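Local atomic coordinates of EVE domain-containing protein (Pseudomonas syringae pv. tomato str. DC3000, PDB entry 2EVE), a protein that is of unknown function but belongs to the EVE family, related to the ASCH and PUA domains, and so may bind nucleic acid. Residues Phe37-Ala42 and Pro93-Asp98. Numbering follows the deposited sequence.
Sequences FLRTMA and PWSALD
The guanidinium of Arg39 meets Ser95 edge-on: OG sits 3° out of the guanidinium plane and Ser95 CB also lies at the edge, while Pro93 O approaches obliquely, 3.6 Å from Arg39 NH2. The second flat group is the Trp94 ring; Pro93 CB lies over one face, offset toward the rim, and the ring also stacks with Tyr32. Arg39 NE gives Ser95 OG a nearly straight bond of 2.8 Å (167°), and NH2 adds a weak one to the same oxygen, so two N-H groups of one edge converge on a single hydroxyl. The arginine chain runs extended from CG to NE, which carries its head from the flank of the helix to the start of the strand. A water accepts weakly from Arg39 NH2 and donates to Trp94 O, while Pro93 O accepts a hydrogen bond from Arg35 NH1.

Deeper in, Leu38 and Leu97 meet tip to tip, Leu38 CG 3.5 Å from Leu97 CD2. The same methyl lies 3.8 Å from Met41 SE, the selenomethionine chain crossing Leu97 at about a right angle. Beyond them, Leu38 reaches Ala69 and Met41 reaches Ile65 on strand 58-71.

The arrangement is that of an alpha-beta fold in which helix 32-40 packs on the mixed sheet of the EVE domain: an apolar layer inside, a polar arginine-serine link at its margin.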
loop_
_atom_site.group_PDB
_atom_site.type_symbol
_atom_site.label_atom_id
_atom_site.label_comp_id
_atom_site.label_asym_id
_atom_site.label_seq_id
_atom_site.Cartn_x
_atom_site.Cartn_y
_atom_site.Cartn_z
ATOM N N PHE A 37 -6.372 -6.928 5.935
ATOM C CA PHE A 37 -5.096 -7.394 5.404
ATOM C C PHE A 37 -3.969 -6.631 6.102
ATOM O O PHE A 37 -2.976 -7.218 6.532
ATOM C CB PHE A 37 -5.002 -7.164 3.893
ATOM C CG PHE A 37 -5.639 -8.248 3.071
ATOM C CD1 PHE A 37 -5.289 -9.580 3.266
ATOM C CD2 PHE A 37 -6.570 -7.936 2.088
ATOM C CE1 PHE A 37 -5.860 -10.594 2.492
ATOM C CE2 PHE A 37 -7.150 -8.943 1.306
ATOM C CZ PHE A 37 -6.793 -10.271 1.510
ATOM N N LEU A 38 -4.132 -5.317 6.225
ATOM C CA LEU A 38 -3.119 -4.487 6.868
ATOM C C LEU A 38 -2.800 -4.990 8.275
ATOM O O LEU A 38 -1.640 -5.019 8.683
ATOM C CB LEU A 38 -3.594 -3.028 6.905
ATOM C CG LEU A 38 -2.647 -1.969 7.481
ATOM C CD1 LEU A 38 -2.886 -0.644 6.777
ATOM C CD2 LEU A 38 -2.857 -1.836 8.979
ATOM N N ARG A 39 -3.829 -5.403 9.006
ATOM C CA ARG A 39 -3.644 -5.903 10.364
ATOM C C ARG A 39 -2.866 -7.218 10.430
ATOM O O ARG A 39 -2.326 -7.559 11.479
ATOM C CB ARG A 39 -5.004 -6.073 11.046
ATOM C CG ARG A 39 -5.660 -4.757 11.432
ATOM C CD ARG A 39 -7.045 -4.993 12.005
ATOM N NE ARG A 39 -7.576 -3.793 12.644
ATOM C CZ ARG A 39 -8.753 -3.742 13.259
ATOM N NH1 ARG A 39 -9.528 -4.823 13.314
ATOM N NH2 ARG A 39 -9.146 -2.615 13.841
ATOM N N THR A 40 -2.808 -7.961 9.326
ATOM C CA THR A 40 -2.072 -9.221 9.338
ATOM C C THR A 40 -0.624 -9.071 8.877
ATOM O O THR A 40 0.147 -10.037 8.902
ATOM C CB THR A 40 -2.763 -10.322 8.484
ATOM O OG1 THR A 40 -2.782 -9.949 7.096
ATOM C CG2 THR A 40 -4.186 -10.554 8.976
HETATM N N MSE A 41 -0.246 -7.865 8.461
HETATM C CA MSE A 41 1.127 -7.618 8.031
HETATM C C MSE A 41 2.040 -7.728 9.246
HETATM O O MSE A 41 1.658 -7.352 10.355
HETATM C CB MSE A 41 1.243 -6.229 7.401
HETATM C CG MSE A 41 0.464 -6.102 6.108
HETATM SE SE MSE A 41 0.509 -4.316 5.389
HETATM C CE MSE A 41 1.903 -4.533 4.072
ATOM N N ALA A 42 3.242 -8.251 9.035
ATOM C CA ALA A 42 4.199 -8.423 10.124
ATOM C C ALA A 42 5.474 -7.636 9.870
ATOM O O ALA A 42 5.774 -7.275 8.732
ATOM C CB ALA A 42 4.533 -9.895 10.286
ATOM N N PRO A 93 -12.267 1.930 14.694
ATOM C CA PRO A 93 -12.356 0.821 13.737
ATOM C C PRO A 93 -11.207 0.723 12.739
ATOM O O PRO A 93 -11.115 -0.257 12.001
ATOM C CB PRO A 93 -13.686 1.086 13.024
ATOM C CG PRO A 93 -14.446 1.984 13.987
ATOM C CD PRO A 93 -13.358 2.891 14.474
ATOM N N TRP A 94 -10.325 1.717 12.726
ATOM C CA TRP A 94 -9.234 1.732 11.760
ATOM C C TRP A 94 -7.832 1.554 12.316
ATOM O O TRP A 94 -7.548 1.906 13.462
ATOM C CB TRP A 94 -9.313 3.025 10.951
ATOM C CG TRP A 94 -10.672 3.232 10.373
ATOM C CD1 TRP A 94 -11.556 4.226 10.686
ATOM C CD2 TRP A 94 -11.319 2.409 9.399
ATOM N NE1 TRP A 94 -12.718 4.069 9.963
ATOM C CE2 TRP A 94 -12.599 2.958 9.169
ATOM C CE3 TRP A 94 -10.942 1.251 8.701
ATOM C CZ2 TRP A 94 -13.504 2.397 8.263
ATOM C CZ3 TRP A 94 -11.844 0.689 7.799
ATOM C CH2 TRP A 94 -13.112 1.263 7.592
ATOM N N SER A 95 -6.954 1.019 11.475
ATOM C CA SER A 95 -5.571 0.761 11.856
ATOM C C SER A 95 -4.563 1.334 10.875
ATOM O O SER A 95 -4.779 1.335 9.664
ATOM C CB SER A 95 -5.333 -0.749 11.964
ATOM O OG SER A 95 -6.209 -1.345 12.902
ATOM N N ALA A 96 -3.453 1.818 11.420
ATOM C CA ALA A 96 -2.367 2.358 10.623
ATOM C C ALA A 96 -1.155 1.530 11.012
ATOM O O ALA A 96 -1.236 0.672 11.890
ATOM C CB ALA A 96 -2.129 3.820 10.975
ATOM N N LEU A 97 -0.034 1.768 10.349
ATOM C CA LEU A 97 1.187 1.064 10.695
ATOM C C LEU A 97 2.359 1.869 10.180
ATOM O O LEU A 97 2.177 2.803 9.405
ATOM C CB LEU A 97 1.181 -0.362 10.123
ATOM C CG LEU A 97 0.834 -0.632 8.656
ATOM C CD1 LEU A 97 1.902 -0.063 7.741
ATOM C CD2 LEU A 97 0.715 -2.139 8.467
ATOM N N ASP A 98 3.559 1.540 10.639
ATOM C CA ASP A 98 4.731 2.268 10.187
ATOM C C ASP A 98 5.471 1.463 9.136
ATOM O O ASP A 98 5.627 0.247 9.265
ATOM C CB ASP A 98 5.676 2.569 11.353
ATOM C CG ASP A 98 5.033 3.428 12.425
ATOM O OD1 ASP A 98 4.159 4.259 12.096
ATOM O OD2 ASP A 98 5.419 3.277 13.602
HETATM O O HOH W 1 -8.231 0.050 15.412
#